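Local coordinates for methyltransferase type 12 (Clostridium thermocellum, PDB 3JWG), which contains, in this chain, the methyltransferase domain that probably 2'-O-methylates the 3'-terminal nucleotide of small RNAs, using S-adenosyl-L-methionine, at residues C38-L43 with K70-I75. Numbering follows the deposited sequence.
Sequences CGEGNL and KDRLKI
Arg72 lays its side chain over the second half of the turn Cys38-Gly41 and the first residue of helix 42-48, overlapping Glu40, Gly41 and Asn42. Its CG lies anti to the backbone N (chi1 172°) and the chain stays extended as far as NE, which carries the guanidinium from the last turn of helix 63-73 across to the other segment. There the Asn42 side-chain oxygen sits over one guanidinium face, OD1 being 3.1 Å from CZ, with the amide and guanidinium planes 77° apart. Although Asn42 OD1 is 2.9 Å from Arg72 NH2, it lies over the face and the N-H directions are poor; the approach is therefore a polar contact without a hydrogen bond. Arg72 NH1 instead hydrogen-bonds Ser45 OG, which is also bonded to Gly41 O. Glu40 crosses the arginine at about a right angle, placing OE1 3.4 Å from Arg72 CD but 4.4 Å from Arg72 NE, beyond salt-bridge range. At the guanidinium edge, Leu73 CD2 lies 3.7 Å from Gly41 O, while its side chain also meets Leu44 and Ser45.

The type II' turn is closed by Gly41 N to Cys38 O at 3.0 Å, and Gly41 both ends it and is the N-cap of helix 42-48. This is the glycine-rich connection after strand 32-36 of the Rossmann-like methyltransferase fold; Gly37, just before it, belongs to the magnesium site. Glu40 O is buried without a polar partner, facing Arg72 CD at 3.5 Å. With no direct hydrogen bond between the segments, Arg72 joins them by van der Waals and polar contact plus its Ser45 bond; attraction to Glu40 is probably secondary.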
ATOM      1  N   CYS A  38       2.602   0.097  -6.729  1.00 17.45           N
ATOM      2  CA  CYS A  38       2.255   1.496  -6.961  1.00 18.75           C
ATOM      3  C   CYS A  38       1.246   1.807  -8.057  1.00 18.84           C
ATOM      4  O   CYS A  38       0.683   2.898  -8.075  1.00 19.44           O
ATOM      5  CB  CYS A  38       3.529   2.315  -7.209  1.00 20.15           C
ATOM      6  SG  CYS A  38       4.361   1.965  -8.787  1.00 22.79           S
ATOM      7  N   GLY A  39       1.014   0.875  -8.973  1.00 22.40           N
ATOM      8  CA  GLY A  39       0.063   1.147 -10.037  1.00 23.06           C
ATOM      9  C   GLY A  39       0.484   2.368 -10.841  1.00 25.90           C
ATOM     10  O   GLY A  39       1.668   2.528 -11.143  1.00 24.25           O
ATOM     11  N   GLU A  40      -0.478   3.224 -11.178  1.00 26.88           N
ATOM     12  CA  GLU A  40      -0.214   4.439 -11.947  1.00 29.05           C
ATOM     13  C   GLU A  40       0.465   5.539 -11.141  1.00 27.92           C
ATOM     14  O   GLU A  40       0.667   6.646 -11.646  1.00 29.06           O
ATOM     15  CB  GLU A  40      -1.510   4.997 -12.542  1.00 33.65           C
ATOM     16  CG  GLU A  40      -1.929   4.359 -13.849  1.00 40.22           C
ATOM     17  CD  GLU A  40      -3.006   5.159 -14.570  1.00 44.41           C
ATOM     18  OE1 GLU A  40      -2.773   6.355 -14.858  1.00 45.96           O
ATOM     19  OE2 GLU A  40      -4.083   4.591 -14.849  1.00 47.11           O
ATOM     20  N   GLY A  41       0.795   5.243  -9.887  1.00 26.45           N
ATOM     21  CA  GLY A  41       1.478   6.212  -9.047  1.00 24.34           C
ATOM     22  C   GLY A  41       0.629   7.282  -8.386  1.00 24.46           C
ATOM     23  O   GLY A  41       1.123   8.373  -8.098  1.00 24.04           O
ATOM     24  N   ASN A  42      -0.637   6.979  -8.123  1.00 22.70           N
ATOM     25  CA  ASN A  42      -1.509   7.963  -7.493  1.00 24.03           C
ATOM     26  C   ASN A  42      -1.001   8.391  -6.124  1.00 21.83           C
ATOM     27  O   ASN A  42      -1.094   9.568  -5.766  1.00 22.60           O
ATOM     28  CB  ASN A  42      -2.939   7.428  -7.393  1.00 25.30           C
ATOM     29  CG  ASN A  42      -3.595   7.293  -8.748  1.00 29.57           C
ATOM     30  OD1 ASN A  42      -3.436   8.159  -9.607  1.00 32.00           O
ATOM     31  ND2 ASN A  42      -4.341   6.215  -8.947  1.00 30.18           N
ATOM     32  N   LEU A  43      -0.457   7.445  -5.365  1.00 20.44           N
ATOM     33  CA  LEU A  43       0.086   7.757  -4.046  1.00 19.57           C
ATOM     34  C   LEU A  43       1.395   8.533  -4.217  1.00 20.48           C
ATOM     35  O   LEU A  43       1.678   9.483  -3.478  1.00 19.46           O
ATOM     36  CB  LEU A  43       0.353   6.478  -3.254  1.00 18.42           C
ATOM     37  CG  LEU A  43       0.954   6.718  -1.864  1.00 20.12           C
ATOM     38  CD1 LEU A  43      -0.049   7.478  -1.004  1.00 19.49           C
ATOM     39  CD2 LEU A  43       1.328   5.390  -1.220  1.00 17.73           C
ATOM     40  N   LYS A  70       5.038   6.641 -15.001  1.00 36.33           N
ATOM     41  CA  LYS A  70       6.018   7.666 -15.343  1.00 38.24           C
ATOM     42  C   LYS A  70       5.435   8.723 -16.275  1.00 38.56           C
ATOM     43  O   LYS A  70       5.813   9.890 -16.210  1.00 37.40           O
ATOM     44  CB  LYS A  70       7.275   7.032 -15.952  1.00 39.91           C
ATOM     45  CG  LYS A  70       7.024   5.991 -17.021  1.00 42.62           C
ATOM     46  CD  LYS A  70       8.335   5.346 -17.466  1.00 45.19           C
ATOM     47  CE  LYS A  70       9.052   4.667 -16.302  1.00 46.68           C
ATOM     48  NZ  LYS A  70      10.314   3.991 -16.726  1.00 46.79           N
ATOM     49  N   ASP A  71       4.503   8.319 -17.130  1.00 39.32           N
ATOM     50  CA  ASP A  71       3.878   9.266 -18.041  1.00 41.57           C
ATOM     51  C   ASP A  71       2.899  10.141 -17.267  1.00 40.70           C
ATOM     52  O   ASP A  71       2.840  11.353 -17.467  1.00 40.34           O
ATOM     53  CB  ASP A  71       3.148   8.532 -19.166  1.00 45.22           C
ATOM     54  CG  ASP A  71       2.506   9.485 -20.157  1.00 49.27           C
ATOM     55  OD1 ASP A  71       3.195  10.429 -20.605  1.00 51.89           O
ATOM     56  OD2 ASP A  71       1.319   9.290 -20.493  1.00 51.14           O
ATOM     57  N   ARG A  72       2.139   9.520 -16.371  1.00 39.81           N
ATOM     58  CA  ARG A  72       1.171  10.248 -15.562  1.00 38.15           C
ATOM     59  C   ARG A  72       1.864  11.187 -14.575  1.00 36.62           C
ATOM     60  O   ARG A  72       1.363  12.269 -14.274  1.00 34.87           O
ATOM     61  CB  ARG A  72       0.282   9.264 -14.801  1.00 40.25           C
ATOM     62  CG  ARG A  72      -0.618   9.936 -13.792  1.00 42.71           C
ATOM     63  CD  ARG A  72      -1.498   8.945 -13.056  1.00 46.44           C
ATOM     64  NE  ARG A  72      -2.207   9.609 -11.967  1.00 49.75           N
ATOM     65  CZ  ARG A  72      -1.602  10.203 -10.944  1.00 50.27           C
ATOM     66  NH1 ARG A  72      -0.278  10.207 -10.873  1.00 49.76           N
ATOM     67  NH2 ARG A  72      -2.314  10.806 -10.000  1.00 51.67           N
ATOM     68  N   LEU A  73       3.020  10.772 -14.070  1.00 35.05           N
ATOM     69  CA  LEU A  73       3.763  11.594 -13.121  1.00 34.90           C
ATOM     70  C   LEU A  73       4.619  12.656 -13.821  1.00 35.14           C
ATOM     71  O   LEU A  73       5.135  13.566 -13.174  1.00 33.90           O
ATOM     72  CB  LEU A  73       4.648  10.701 -12.242  1.00 32.91           C
ATOM     73  CG  LEU A  73       3.913   9.736 -11.305  1.00 31.39           C
ATOM     74  CD1 LEU A  73       4.887   8.729 -10.732  1.00 31.89           C
ATOM     75  CD2 LEU A  73       3.232  10.516 -10.197  1.00 30.52           C
ATOM     76  N   LYS A  74       4.760  12.536 -15.141  1.00 36.21           N
ATOM     77  CA  LYS A  74       5.550  13.486 -15.926  1.00 38.87           C
ATOM     78  C   LYS A  74       6.926  13.674 -15.302  1.00 39.88           C
ATOM     79  O   LYS A  74       7.454  14.784 -15.258  1.00 40.08           O
ATOM     80  CB  LYS A  74       4.836  14.838 -16.002  1.00 40.22           C
ATOM     81  CG  LYS A  74       3.466  14.794 -16.664  1.00 42.91           C
ATOM     82  CD  LYS A  74       3.545  14.269 -18.090  1.00 45.20           C
ATOM     83  CE  LYS A  74       2.162  14.167 -18.711  1.00 47.26           C
ATOM     84  NZ  LYS A  74       2.199  13.554 -20.066  1.00 49.09           N
ATOM     85  N   ILE A  75       7.503  12.575 -14.831  1.00 41.07           N
ATOM     86  CA  ILE A  75       8.804  12.605 -14.180  1.00 43.50           C
ATOM     87  C   ILE A  75       9.916  13.276 -14.988  1.00 44.53           C
ATOM     88  O   ILE A  75      10.662  14.094 -14.451  1.00 44.47           O
ATOM     89  CB  ILE A  75       9.253  11.180 -13.807  1.00 44.23           C
ATOM     90  CG1 ILE A  75       8.173  10.500 -12.964  1.00 45.40           C
ATOM     91  CG2 ILE A  75      10.541  11.237 -13.014  1.00 44.43           C
ATOM     92  CD1 ILE A  75       8.536   9.098 -12.522  1.00 47.61           C
TER